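Local coordinates for molybdenum cofactor biosynthesis protein (Pyrococcus furiosus, PDB 1XI8) that probably acts as a molybdopterin molybdotransferase of the MoeA family in molybdenum cofactor biosynthesis, at residues I23-D27 / L281-G285; L226-Y230 / F311-H315; D259-G265 / R299-G305; Y306-F311 / S370-L376. One frame throughout, in Å; residues are numbered along the deposited sequence.

How the interactions relate
From the N terminus, helix 17-26 meets strand 283-284 in interaction 1, closing a loop of some 250 residues between the N-terminal region and the probable molybdopterin-binding domain. Interaction 2 crosses it, packing helix 219-229 on helix 307-326 about 17 Å away, centre to centre. Interaction 3, a parallel strand pair, is nested inside the loop that interaction 2 closes, and also crosses interaction 1 along the chain. Interaction 4 crosses interaction 2 along the chain, shares F311 with it, and ties the start of helix 307-326 to the C-terminal region. Strand 300-302 leads through a short loop into that helix, and S304 touches A309 and V310 where interactions 3 and 4 adjoin.

Interaction 1: residues I23-D27 / L281-G285; sequences IVLND and LLFHG
I23 and V24 of helix 17-26, with D27 shortly after them, pack against F283 of outer strand 283-284 and L282 just before it, a helix set against the outer strand of the mixed sheet in the probable molybdopterin-binding domain, which joins the N-terminal region to that domain. No hydrogen bond crosses between 23-27 and 281-285; carbon packing carries the join. I23 works through its CG2 branch: with CG1 beside the backbone N (chi1 -79°), CG2 is left opposite that N. This methyl reaches L282 CB at 3.8 Å and also F283 CD1 at 3.8 Å, so it wedges between the two side chains. The F283 ring is met at its rim: I23 CG2 and V24 CG1 both lie near the ring plane. With F283 chi1 at 65°, the ring is directed toward the helix, its CE1-CZ side foremost. D27 CG lies 4.2 Å from L282 CD1. The carboxylate is held elsewhere, D27 OD1 being hydrogen-bonded to the hydroxyl of Y296 on strand 295-297. Y296 also bonds to the backbones of L282 and F283 and touches the side chains of V24 and F283, so one residue of the neighbouring strand backs both halves of the contact. V24 CG1 straddles the ring edge, 3.4 Å from F283 CE1 and 3.5 Å from F283 CZ.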
loop_
_atom_site.group_PDB
_atom_site.type_symbol
_atom_site.label_atom_id
_atom_site.label_comp_id
_atom_site.label_asym_id
_atom_site.label_seq_id
_atom_site.Cartn_x
_atom_site.Cartn_y
_atom_site.Cartn_z
ATOM N N ILE A 23 -18.986 -19.229 -0.202
ATOM C CA ILE A 23 -19.681 -19.623 -1.420
ATOM C C ILE A 23 -18.999 -19.006 -2.637
ATOM O O ILE A 23 -18.813 -19.681 -3.654
ATOM C CB ILE A 23 -21.182 -19.257 -1.375
ATOM C CG1 ILE A 23 -21.944 -20.293 -0.540
ATOM C CG2 ILE A 23 -21.773 -19.174 -2.783
ATOM C CD1 ILE A 23 -23.372 -19.907 -0.246
ATOM N N VAL A 24 -18.614 -17.733 -2.530
ATOM C CA VAL A 24 -17.931 -17.063 -3.639
ATOM C C VAL A 24 -16.530 -17.640 -3.841
ATOM O O VAL A 24 -16.150 -17.958 -4.964
ATOM C CB VAL A 24 -17.905 -15.492 -3.515
ATOM C CG1 VAL A 24 -19.277 -14.963 -3.164
ATOM C CG2 VAL A 24 -16.920 -15.016 -2.473
ATOM N N LEU A 25 -15.772 -17.798 -2.760
ATOM C CA LEU A 25 -14.393 -18.249 -2.891
ATOM C C LEU A 25 -14.349 -19.680 -3.420
ATOM O O LEU A 25 -13.485 -20.034 -4.230
ATOM C CB LEU A 25 -13.635 -18.139 -1.561
ATOM C CG LEU A 25 -13.525 -16.767 -0.881
ATOM C CD1 LEU A 25 -12.784 -16.875 0.458
ATOM C CD2 LEU A 25 -12.873 -15.719 -1.786
ATOM N N ASN A 26 -15.289 -20.509 -2.974
ATOM C CA ASN A 26 -15.269 -21.889 -3.406
ATOM C C ASN A 26 -15.737 -22.104 -4.837
ATOM O O ASN A 26 -15.472 -23.151 -5.427
ATOM C CB ASN A 26 -16.037 -22.806 -2.464
ATOM C CG ASN A 26 -15.320 -24.132 -2.287
ATOM O OD1 ASN A 26 -14.398 -24.243 -1.451
ATOM N ND2 ASN A 26 -15.700 -25.136 -3.098
ATOM N N ASP A 27 -16.426 -21.114 -5.388
ATOM C CA ASP A 27 -16.890 -21.183 -6.770
ATOM C C ASP A 27 -15.849 -20.610 -7.726
ATOM O O ASP A 27 -16.047 -20.593 -8.933
ATOM C CB ASP A 27 -18.196 -20.408 -6.931
ATOM C CG ASP A 27 -18.725 -20.463 -8.343
ATOM O OD1 ASP A 27 -18.939 -19.394 -8.965
ATOM O OD2 ASP A 27 -18.911 -21.593 -8.835
ATOM N N LEU A 281 -27.870 -16.561 -9.486
ATOM C CA LEU A 281 -27.188 -16.180 -8.258
ATOM C C LEU A 281 -27.177 -17.318 -7.236
ATOM O O LEU A 281 -28.185 -17.996 -7.038
ATOM C CB LEU A 281 -27.864 -14.943 -7.659
ATOM C CG LEU A 281 -28.065 -13.751 -8.610
ATOM C CD1 LEU A 281 -29.264 -12.894 -8.200
ATOM C CD2 LEU A 281 -26.800 -12.918 -8.704
ATOM N N LEU A 282 -26.031 -17.522 -6.588
ATOM C CA LEU A 282 -25.907 -18.534 -5.548
ATOM C C LEU A 282 -26.399 -17.977 -4.215
ATOM O O LEU A 282 -26.657 -18.730 -3.267
ATOM C CB LEU A 282 -24.458 -18.998 -5.434
ATOM C CG LEU A 282 -23.834 -19.561 -6.716
ATOM C CD1 LEU A 282 -22.435 -20.082 -6.438
ATOM C CD2 LEU A 282 -24.688 -20.656 -7.333
ATOM N N PHE A 283 -26.501 -16.651 -4.148
ATOM C CA PHE A 283 -27.099 -15.945 -3.012
ATOM C C PHE A 283 -27.411 -14.514 -3.426
ATOM O O PHE A 283 -26.839 -13.998 -4.380
ATOM C CB PHE A 283 -26.222 -15.984 -1.751
ATOM C CG PHE A 283 -24.909 -15.253 -1.875
ATOM C CD1 PHE A 283 -23.737 -15.943 -2.179
ATOM C CD2 PHE A 283 -24.834 -13.876 -1.670
ATOM C CE1 PHE A 283 -22.530 -15.270 -2.286
ATOM C CE2 PHE A 283 -23.635 -13.210 -1.775
ATOM C CZ PHE A 283 -22.483 -13.907 -2.080
ATOM N N HIS A 284 -28.326 -13.882 -2.708
ATOM C CA HIS A 284 -28.779 -12.547 -3.051
ATOM C C HIS A 284 -29.390 -11.926 -1.805
ATOM O O HIS A 284 -30.502 -12.266 -1.408
ATOM C CB HIS A 284 -29.797 -12.617 -4.184
ATOM C CG HIS A 284 -30.172 -11.283 -4.749
ATOM N ND1 HIS A 284 -29.334 -10.187 -4.701
ATOM C CD2 HIS A 284 -31.287 -10.876 -5.401
ATOM C CE1 HIS A 284 -29.925 -9.160 -5.286
ATOM N NE2 HIS A 284 -31.110 -9.551 -5.720
ATOM N N GLY A 285 -28.641 -11.018 -1.189
ATOM C CA GLY A 285 -29.033 -10.440 0.078
ATOM C C GLY A 285 -28.283 -11.157 1.178
ATOM O O GLY A 285 -28.402 -12.383 1.333
#

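Interaction 2: residues L226-Y230 / F311-H315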
loop_
_atom_site.group_PDB
_atom_site.type_symbol
_atom_site.label_atom_id
_atom_site.label_comp_id
_atom_site.label_asym_id
_atom_site.label_seq_id
_atom_site.Cartn_x
_atom_site.Cartn_y
_atom_site.Cartn_z
ATOM N N LEU A 226 -10.124 0.512 -7.061
ATOM C CA LEU A 226 -10.148 -0.591 -6.113
ATOM C C LEU A 226 -9.629 -1.887 -6.736
ATOM O O LEU A 226 -8.850 -2.587 -6.105
ATOM C CB LEU A 226 -11.552 -0.809 -5.542
ATOM C CG LEU A 226 -12.057 0.238 -4.556
ATOM C CD1 LEU A 226 -13.565 0.152 -4.409
ATOM C CD2 LEU A 226 -11.344 0.115 -3.217
ATOM N N VAL A 227 -10.051 -2.203 -7.961
ATOM C CA VAL A 227 -9.588 -3.425 -8.616
ATOM C C VAL A 227 -8.107 -3.307 -8.964
ATOM O O VAL A 227 -7.326 -4.239 -8.761
ATOM C CB VAL A 227 -10.439 -3.812 -9.868
ATOM C CG1 VAL A 227 -10.460 -2.715 -10.854
ATOM C CG2 VAL A 227 -9.848 -5.022 -10.553
ATOM N N GLU A 228 -7.732 -2.145 -9.473
ATOM C CA GLU A 228 -6.349 -1.817 -9.739
ATOM C C GLU A 228 -5.503 -2.058 -8.496
ATOM O O GLU A 228 -4.442 -2.662 -8.566
ATOM C CB GLU A 228 -6.266 -0.346 -10.133
ATOM C CG GLU A 228 -4.880 0.215 -10.185
ATOM C CD GLU A 228 -4.188 -0.177 -11.459
ATOM O OE1 GLU A 228 -4.930 -0.510 -12.417
ATOM O OE2 GLU A 228 -2.928 -0.153 -11.500
ATOM N N ARG A 229 -5.985 -1.580 -7.352
ATOM C CA ARG A 229 -5.276 -1.740 -6.090
ATOM C C ARG A 229 -5.217 -3.202 -5.673
ATOM O O ARG A 229 -4.276 -3.623 -4.995
ATOM C CB ARG A 229 -5.937 -0.900 -4.992
ATOM C CG ARG A 229 -5.390 -1.128 -3.592
ATOM C CD ARG A 229 -5.883 -0.076 -2.601
ATOM N NE ARG A 229 -5.359 -0.305 -1.252
ATOM C CZ ARG A 229 -4.157 0.083 -0.819
ATOM N NH1 ARG A 229 -3.315 0.733 -1.616
ATOM N NH2 ARG A 229 -3.788 -0.183 0.424
ATOM N N TYR A 230 -6.216 -3.977 -6.079
ATOM C CA TYR A 230 -6.278 -5.384 -5.671
ATOM C C TYR A 230 -6.204 -6.399 -6.809
ATOM O O TYR A 230 -7.104 -7.209 -6.997
ATOM C CB TYR A 230 -7.470 -5.647 -4.731
ATOM C CG TYR A 230 -7.249 -5.025 -3.378
ATOM C CD1 TYR A 230 -6.419 -5.627 -2.443
ATOM C CD2 TYR A 230 -7.841 -3.816 -3.049
ATOM C CE1 TYR A 230 -6.196 -5.055 -1.208
ATOM C CE2 TYR A 230 -7.626 -3.232 -1.820
ATOM C CZ TYR A 230 -6.802 -3.853 -0.903
ATOM O OH TYR A 230 -6.601 -3.259 0.323
ATOM N N PHE A 311 -18.226 0.273 -1.748
ATOM C CA PHE A 311 -16.927 0.152 -1.118
ATOM C C PHE A 311 -16.943 -1.005 -0.112
ATOM O O PHE A 311 -16.023 -1.822 -0.066
ATOM C CB PHE A 311 -16.616 1.474 -0.424
ATOM C CG PHE A 311 -15.255 1.555 0.198
ATOM C CD1 PHE A 311 -14.172 1.996 -0.536
ATOM C CD2 PHE A 311 -15.065 1.227 1.529
ATOM C CE1 PHE A 311 -12.916 2.090 0.045
ATOM C CE2 PHE A 311 -13.820 1.319 2.110
ATOM C CZ PHE A 311 -12.741 1.752 1.369
ATOM N N THR A 312 -18.001 -1.053 0.690
ATOM C CA THR A 312 -18.194 -2.093 1.690
ATOM C C THR A 312 -18.216 -3.477 1.061
ATOM O O THR A 312 -17.523 -4.383 1.517
ATOM C CB THR A 312 -19.501 -1.883 2.451
ATOM O OG1 THR A 312 -19.395 -0.692 3.223
ATOM C CG2 THR A 312 -19.771 -3.062 3.379
ATOM N N GLN A 313 -19.015 -3.616 0.009
ATOM C CA GLN A 313 -19.128 -4.859 -0.721
ATOM C C GLN A 313 -17.803 -5.253 -1.363
ATOM O O GLN A 313 -17.468 -6.437 -1.426
ATOM C CB GLN A 313 -20.245 -4.762 -1.767
ATOM C CG GLN A 313 -21.649 -4.712 -1.174
ATOM C CD GLN A 313 -22.721 -4.338 -2.192
ATOM O OE1 GLN A 313 -22.443 -3.733 -3.236
ATOM N NE2 GLN A 313 -23.959 -4.688 -1.884
ATOM N N PHE A 314 -17.037 -4.269 -1.830
ATOM C CA PHE A 314 -15.749 -4.587 -2.450
ATOM C C PHE A 314 -14.794 -5.230 -1.459
ATOM O O PHE A 314 -14.213 -6.273 -1.750
ATOM C CB PHE A 314 -15.072 -3.378 -3.113
ATOM C CG PHE A 314 -13.753 -3.723 -3.736
ATOM C CD1 PHE A 314 -12.595 -3.740 -2.977
ATOM C CD2 PHE A 314 -13.672 -4.066 -5.071
ATOM C CE1 PHE A 314 -11.383 -4.076 -3.544
ATOM C CE2 PHE A 314 -12.454 -4.401 -5.645
ATOM C CZ PHE A 314 -11.313 -4.403 -4.879
ATOM N N HIS A 315 -14.639 -4.602 -0.299
ATOM C CA HIS A 315 -13.738 -5.099 0.742
ATOM C C HIS A 315 -14.202 -6.393 1.409
ATOM O O HIS A 315 -13.380 -7.233 1.768
ATOM C CB HIS A 315 -13.468 -4.025 1.800
ATOM C CG HIS A 315 -12.472 -2.996 1.364
ATOM N ND1 HIS A 315 -11.113 -3.174 1.495
ATOM C CD2 HIS A 315 -12.638 -1.780 0.789
ATOM C CE1 HIS A 315 -10.485 -2.114 1.025
ATOM N NE2 HIS A 315 -11.387 -1.255 0.590
#
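L226 and F314 form the tight centre of this helix-helix packing, where the end of helix 219-229 lies against helix 307-326 in the alpha/beta probable molybdopterin-binding domain. L226 CB stands almost squarely above the F314 ring, 3.6 Å from its centroid and 10° off the normal, a CH-pi contact. F314 CG is anti to the backbone N (chi1 180°), which carries the ring across to helix 219-229. The same ring is met at its edge by Y230 CD2, 3.6 Å from F314 CE1, the two planes inclined at 47°. Packing slackens toward H315 and F311: L226 CD2 lies 4.0 Å from H315 NE2 and 4.1 Å from F311 CE1. Y230, F314 and H315 nevertheless make one buried aromatic cluster, with the Y230 hydroxyl hydrogen-bonded to O of the C-terminal Y403. On the solvent side of the contact E228 and R229 are exposed, E228 touching L43 of the second subunit and R229 NE also bonding Y403 O. P170 of that subunit packs on L226. At the looser margin, Y230 OH comes to the edge of the imidazole, 4.1 Å from H315 CE1.

Interaction 3: residues D259-G265 / R299-G305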
loop_
_atom_site.group_PDB
_atom_site.type_symbol
_atom_site.label_atom_id
_atom_site.label_comp_id
_atom_site.label_asym_id
_atom_site.label_seq_id
_atom_site.Cartn_x
_atom_site.Cartn_y
_atom_site.Cartn_z
ATOM N N ASP A 259 -12.912 -12.340 -16.325
ATOM C CA ASP A 259 -12.903 -13.403 -15.348
ATOM C C ASP A 259 -13.878 -13.069 -14.215
ATOM O O ASP A 259 -14.239 -13.923 -13.409
ATOM C CB ASP A 259 -11.491 -13.561 -14.791
ATOM C CG ASP A 259 -10.439 -13.699 -15.883
ATOM O OD1 ASP A 259 -9.806 -12.674 -16.238
ATOM O OD2 ASP A 259 -10.256 -14.834 -16.391
ATOM N N LEU A 260 -14.310 -11.819 -14.159
ATOM C CA LEU A 260 -15.158 -11.363 -13.081
ATOM C C LEU A 260 -15.874 -10.101 -13.549
ATOM O O LEU A 260 -15.269 -9.255 -14.201
ATOM C CB LEU A 260 -14.290 -11.082 -11.862
ATOM C CG LEU A 260 -14.811 -11.192 -10.439
ATOM C CD1 LEU A 260 -15.589 -12.463 -10.223
ATOM C CD2 LEU A 260 -13.618 -11.140 -9.498
ATOM N N VAL A 261 -17.161 -9.982 -13.230
ATOM C CA VAL A 261 -17.943 -8.837 -13.654
ATOM C C VAL A 261 -18.643 -8.169 -12.477
ATOM O O VAL A 261 -19.249 -8.839 -11.646
ATOM C CB VAL A 261 -18.997 -9.231 -14.705
ATOM C CG1 VAL A 261 -19.788 -8.012 -15.134
ATOM C CG2 VAL A 261 -18.333 -9.874 -15.899
ATOM N N LEU A 262 -18.549 -6.844 -12.421
ATOM C CA LEU A 262 -19.238 -6.055 -11.416
ATOM C C LEU A 262 -20.276 -5.178 -12.085
ATOM O O LEU A 262 -19.952 -4.344 -12.928
ATOM C CB LEU A 262 -18.253 -5.171 -10.658
ATOM C CG LEU A 262 -17.021 -5.840 -10.063
ATOM C CD1 LEU A 262 -16.123 -4.813 -9.424
ATOM C CD2 LEU A 262 -17.432 -6.857 -9.052
ATOM N N ILE A 263 -21.532 -5.373 -11.715
ATOM C CA ILE A 263 -22.611 -4.506 -12.186
ATOM C C ILE A 263 -23.198 -3.750 -11.001
ATOM O O ILE A 263 -23.687 -4.347 -10.054
ATOM C CB ILE A 263 -23.712 -5.303 -12.929
ATOM C CG1 ILE A 263 -24.844 -4.378 -13.376
ATOM C CG2 ILE A 263 -24.252 -6.446 -12.068
ATOM C CD1 ILE A 263 -25.840 -5.036 -14.317
ATOM N N THR A 264 -23.127 -2.432 -11.029
ATOM C CA THR A 264 -23.704 -1.648 -9.940
ATOM C C THR A 264 -25.151 -1.376 -10.233
ATOM O O THR A 264 -25.642 -1.701 -11.303
ATOM C CB THR A 264 -23.007 -0.304 -9.783
ATOM O OG1 THR A 264 -23.168 0.459 -10.987
ATOM C CG2 THR A 264 -21.536 -0.513 -9.503
ATOM N N GLY A 265 -25.846 -0.768 -9.284
ATOM C CA GLY A 265 -27.205 -0.315 -9.542
ATOM C C GLY A 265 -28.210 -1.388 -9.224
ATOM O O GLY A 265 -28.692 -1.433 -8.092
ATOM N N ARG A 299 -19.552 -15.660 -11.816
ATOM C CA ARG A 299 -18.468 -14.690 -12.032
ATOM C C ARG A 299 -18.928 -13.218 -11.973
ATOM O O ARG A 299 -18.162 -12.307 -12.279
ATOM C CB ARG A 299 -17.716 -14.992 -13.351
ATOM C CG ARG A 299 -17.072 -16.389 -13.455
ATOM C CD ARG A 299 -16.055 -16.580 -12.341
ATOM N NE ARG A 299 -15.192 -17.763 -12.464
ATOM C CZ ARG A 299 -13.896 -17.716 -12.763
ATOM N NH1 ARG A 299 -13.312 -16.543 -12.972
ATOM N NH2 ARG A 299 -13.184 -18.836 -12.856
ATOM N N VAL A 300 -20.174 -12.985 -11.577
ATOM C CA VAL A 300 -20.666 -11.614 -11.504
ATOM C C VAL A 300 -21.179 -11.231 -10.120
ATOM O O VAL A 300 -21.943 -11.962 -9.497
ATOM C CB VAL A 300 -21.748 -11.313 -12.588
ATOM C CG1 VAL A 300 -22.790 -12.356 -12.568
ATOM C CG2 VAL A 300 -22.391 -9.963 -12.321
ATOM N N PHE A 301 -20.738 -10.077 -9.639
ATOM C CA PHE A 301 -21.284 -9.530 -8.411
ATOM C C PHE A 301 -22.329 -8.499 -8.761
ATOM O O PHE A 301 -22.059 -7.563 -9.504
ATOM C CB PHE A 301 -20.201 -8.862 -7.570
ATOM C CG PHE A 301 -19.275 -9.817 -6.895
ATOM C CD1 PHE A 301 -18.059 -10.156 -7.479
ATOM C CD2 PHE A 301 -19.605 -10.367 -5.668
ATOM C CE1 PHE A 301 -17.192 -11.034 -6.848
ATOM C CE2 PHE A 301 -18.746 -11.236 -5.035
ATOM C CZ PHE A 301 -17.533 -11.573 -5.623
ATOM N N VAL A 302 -23.531 -8.675 -8.232
ATOM C CA VAL A 302 -24.573 -7.669 -8.375
ATOM C C VAL A 302 -24.386 -6.708 -7.216
ATOM O O VAL A 302 -24.693 -7.043 -6.077
ATOM C CB VAL A 302 -25.988 -8.303 -8.382
ATOM C CG1 VAL A 302 -27.081 -7.226 -8.364
ATOM C CG2 VAL A 302 -26.149 -9.188 -9.598
ATOM N N MET A 303 -23.852 -5.524 -7.508
ATOM C CA MET A 303 -23.463 -4.580 -6.450
ATOM C C MET A 303 -24.432 -3.406 -6.286
ATOM O O MET A 303 -25.313 -3.194 -7.104
ATOM C CB MET A 303 -22.027 -4.076 -6.668
ATOM C CG MET A 303 -20.986 -5.176 -6.743
ATOM S SD MET A 303 -19.284 -4.588 -6.958
ATOM C CE MET A 303 -18.780 -4.188 -5.288
ATOM N N SER A 304 -24.259 -2.645 -5.215
ATOM C CA SER A 304 -25.131 -1.514 -4.929
ATOM C C SER A 304 -24.869 -0.309 -5.834
ATOM O O SER A 304 -23.945 -0.301 -6.651
ATOM C CB SER A 304 -24.978 -1.114 -3.460
ATOM O OG SER A 304 -25.613 0.126 -3.168
ATOM N N GLY A 305 -25.696 0.715 -5.679
ATOM C CA GLY A 305 -25.492 1.968 -6.375
ATOM C C GLY A 305 -24.959 3.032 -5.439
ATOM O O GLY A 305 -24.585 4.107 -5.873
#
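Backbone hydrogen bonds form the main join between D259-G265 and R299-G305. V261 and I263 each give an N-H and take one through the carbonyl, reaching the residues that flank V300 and V302. V261 N bonds R299 O at 2.7 Å, and F301 N returns a bond to V261 O. One step on, I263 N reaches F301 O over a longer 3.2 Å, and M303 N bonds I263 O. Further along, G265 N makes a weak bond to S304 O. At the other end a side chain takes over. R299, bent at chi2 (-60°), folds back so that NH1 meets D259 O at 2.8 Å, in the carbonyl plane on a lone pair and within 10° of the guanidinium plane. The pairing is the parallel one of strands 260-263 and 300-302, whose axes run 4.7 Å apart at 16° in the mixed sheet of the probable molybdopterin-binding domain, with strand 191-196 on the far flank of 260-263. Apolar contacts divide between the two sheet faces. On one, the L262 and F301 side chains run alongside one another, L262 CD2 against F301 CD1, and L262 CD2 also meets M303 SD at 3.6 Å; V318 of helix 307-326 covers L262 and F301. On the other, the branched side chains of V261, I263, V300 and V302 pack together, I263 CG2 lying 4.0 Å from V300 CG2, beneath helix 244-257, whose L251 touches V261 and V300. The D259 carboxylate turns to another strand, OD1 accepting from K191 N.

Interaction 4: residues Y306-F311 / S370-L376; sequences YPVAVF and SGIISSL
V308 and F311 are brought to L376 by similar torsions: V308 CG2 lies opposite its backbone N, and F311 CG does likewise (chi1 -176°), so both groups lean from one side of helix 307-326 toward residues 370-376. L376, with CG opposite its own carbonyl carbon (chi1 -60°), answers with both methyls. CD2 touches V308 CG2 at 3.4 Å and F311 CD2 at 3.6 Å, while CD1 settles 3.5 Å from F311 CB. L376 CG itself stands over one face of the F311 ring, shifted toward the rim, so the forked end of the leucine is spread between the base of the phenylalanine and its ring. Y306, at the N-cap position, packs its CB on the backbone of S370. Polar bonding across the contact is slight: V308 N, in the first turn of the helix, gives a weak bond to S370 O at 3.3 Å. The loop opposite is held from within: S375 OG donates to I372 O at 3.2 Å, nearly in line with the carbonyl, and the backbone N of S375 bonds the same oxygen, which thereby grips the start of helix 374-377 twice. The second subunit closes in behind, Q171 of that chain bonding L376 O through NE2 and packing on F311, and its L175 touching I373. The start of helix 307-326 and the 370-376 loop with its short helix thus make an interdomain contact beside the dimer interface, joining the probable molybdopterin-binding domain to the C-terminal region (domain IV) of the MoeA family.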
loop_
_atom_site.group_PDB
_atom_site.type_symbol
_atom_site.label_atom_id
_atom_site.label_comp_id
_atom_site.label_asym_id
_atom_site.label_seq_id
_atom_site.Cartn_x
_atom_site.Cartn_y
_atom_site.Cartn_z
ATOM N N TYR A 306 -24.919 2.745 -4.144
ATOM C CA TYR A 306 -24.452 3.744 -3.194
ATOM C C TYR A 306 -22.971 3.551 -2.905
ATOM O O TYR A 306 -22.555 2.476 -2.481
ATOM C CB TYR A 306 -25.266 3.723 -1.894
ATOM C CG TYR A 306 -26.771 3.686 -2.104
ATOM C CD1 TYR A 306 -27.525 2.567 -1.725
ATOM C CD2 TYR A 306 -27.440 4.762 -2.686
ATOM C CE1 TYR A 306 -28.904 2.528 -1.916
ATOM C CE2 TYR A 306 -28.814 4.737 -2.884
ATOM C CZ TYR A 306 -29.542 3.621 -2.501
ATOM O OH TYR A 306 -30.911 3.599 -2.705
ATOM N N PRO A 307 -22.169 4.603 -3.143
ATOM C CA PRO A 307 -20.725 4.633 -2.937
ATOM C C PRO A 307 -20.220 3.871 -1.706
ATOM O O PRO A 307 -19.284 3.088 -1.837
ATOM C CB PRO A 307 -20.439 6.120 -2.784
ATOM C CG PRO A 307 -21.442 6.765 -3.627
ATOM C CD PRO A 307 -22.657 5.885 -3.676
ATOM N N VAL A 308 -20.818 4.094 -0.532
ATOM C CA VAL A 308 -20.317 3.453 0.688
ATOM C C VAL A 308 -20.688 1.963 0.729
ATOM O O VAL A 308 -19.929 1.151 1.233
ATOM C CB VAL A 308 -20.744 4.192 1.988
ATOM C CG1 VAL A 308 -22.129 3.865 2.316
ATOM C CG2 VAL A 308 -19.892 3.759 3.159
ATOM N N ALA A 309 -21.849 1.617 0.184
ATOM C CA ALA A 309 -22.247 0.220 0.060
ATOM C C ALA A 309 -21.352 -0.517 -0.936
ATOM O O ALA A 309 -20.989 -1.662 -0.720
ATOM C CB ALA A 309 -23.714 0.113 -0.358
ATOM N N VAL A 310 -21.003 0.158 -2.023
ATOM C CA VAL A 310 -20.143 -0.412 -3.046
ATOM C C VAL A 310 -18.748 -0.685 -2.499
ATOM O O VAL A 310 -18.168 -1.742 -2.740
ATOM C CB VAL A 310 -20.077 0.499 -4.287
ATOM C CG1 VAL A 310 -19.013 0.022 -5.244
ATOM C CG2 VAL A 310 -21.425 0.525 -4.975
ATOM N N PHE A 311 -18.226 0.273 -1.748
ATOM C CA PHE A 311 -16.927 0.152 -1.118
ATOM C C PHE A 311 -16.943 -1.005 -0.112
ATOM O O PHE A 311 -16.023 -1.822 -0.066
ATOM C CB PHE A 311 -16.616 1.474 -0.424
ATOM C CG PHE A 311 -15.255 1.555 0.198
ATOM C CD1 PHE A 311 -14.172 1.996 -0.536
ATOM C CD2 PHE A 311 -15.065 1.227 1.529
ATOM C CE1 PHE A 311 -12.916 2.090 0.045
ATOM C CE2 PHE A 311 -13.820 1.319 2.110
ATOM C CZ PHE A 311 -12.741 1.752 1.369
ATOM N N SER A 370 -24.894 4.025 1.822
ATOM C CA SER A 370 -25.031 5.441 2.183
ATOM C C SER A 370 -24.368 6.291 1.085
ATOM O O SER A 370 -23.230 6.031 0.685
ATOM C CB SER A 370 -24.405 5.719 3.567
ATOM O OG SER A 370 -24.039 7.096 3.745
ATOM N N GLY A 371 -25.080 7.299 0.583
ATOM C CA GLY A 371 -24.551 8.127 -0.508
ATOM C C GLY A 371 -23.386 9.030 -0.120
ATOM O O GLY A 371 -22.883 9.796 -0.960
ATOM N N ILE A 372 -22.938 8.916 1.132
ATOM C CA ILE A 372 -21.986 9.855 1.725
ATOM C C ILE A 372 -20.521 9.402 1.709
ATOM O O ILE A 372 -19.979 8.970 2.738
ATOM C CB ILE A 372 -22.403 10.165 3.183
ATOM C CG1 ILE A 372 -23.902 10.500 3.227
ATOM C CG2 ILE A 372 -21.529 11.282 3.788
ATOM C CD1 ILE A 372 -24.531 10.356 4.593
ATOM N N ILE A 373 -19.868 9.541 0.555
ATOM C CA ILE A 373 -18.485 9.096 0.395
ATOM C C ILE A 373 -17.458 9.817 1.281
ATOM O O ILE A 373 -16.273 9.463 1.265
ATOM C CB ILE A 373 -18.020 9.215 -1.077
ATOM C CG1 ILE A 373 -17.828 10.662 -1.470
ATOM C CG2 ILE A 373 -19.052 8.666 -2.023
ATOM C CD1 ILE A 373 -17.739 10.819 -2.975
ATOM N N SER A 374 -17.869 10.826 2.045
ATOM C CA SER A 374 -16.881 11.513 2.897
ATOM C C SER A 374 -16.436 10.628 4.072
ATOM O O SER A 374 -15.329 10.788 4.584
ATOM C CB SER A 374 -17.370 12.888 3.382
ATOM O OG SER A 374 -18.223 12.750 4.503
ATOM N N SER A 375 -17.290 9.697 4.494
ATOM C CA SER A 375 -16.898 8.755 5.548
ATOM C C SER A 375 -15.842 7.788 5.026
ATOM O O SER A 375 -15.009 7.308 5.792
ATOM C CB SER A 375 -18.093 7.990 6.137
ATOM O OG SER A 375 -18.790 7.272 5.141
ATOM N N LEU A 376 -15.867 7.518 3.726
ATOM C CA LEU A 376 -14.848 6.679 3.118
ATOM C C LEU A 376 -13.485 7.379 3.112
ATOM O O LEU A 376 -12.451 6.749 3.372
ATOM C CB LEU A 376 -15.253 6.265 1.698
ATOM C CG LEU A 376 -16.551 5.456 1.548
ATOM C CD1 LEU A 376 -16.724 4.974 0.124
ATOM C CD2 LEU A 376 -16.588 4.280 2.512
#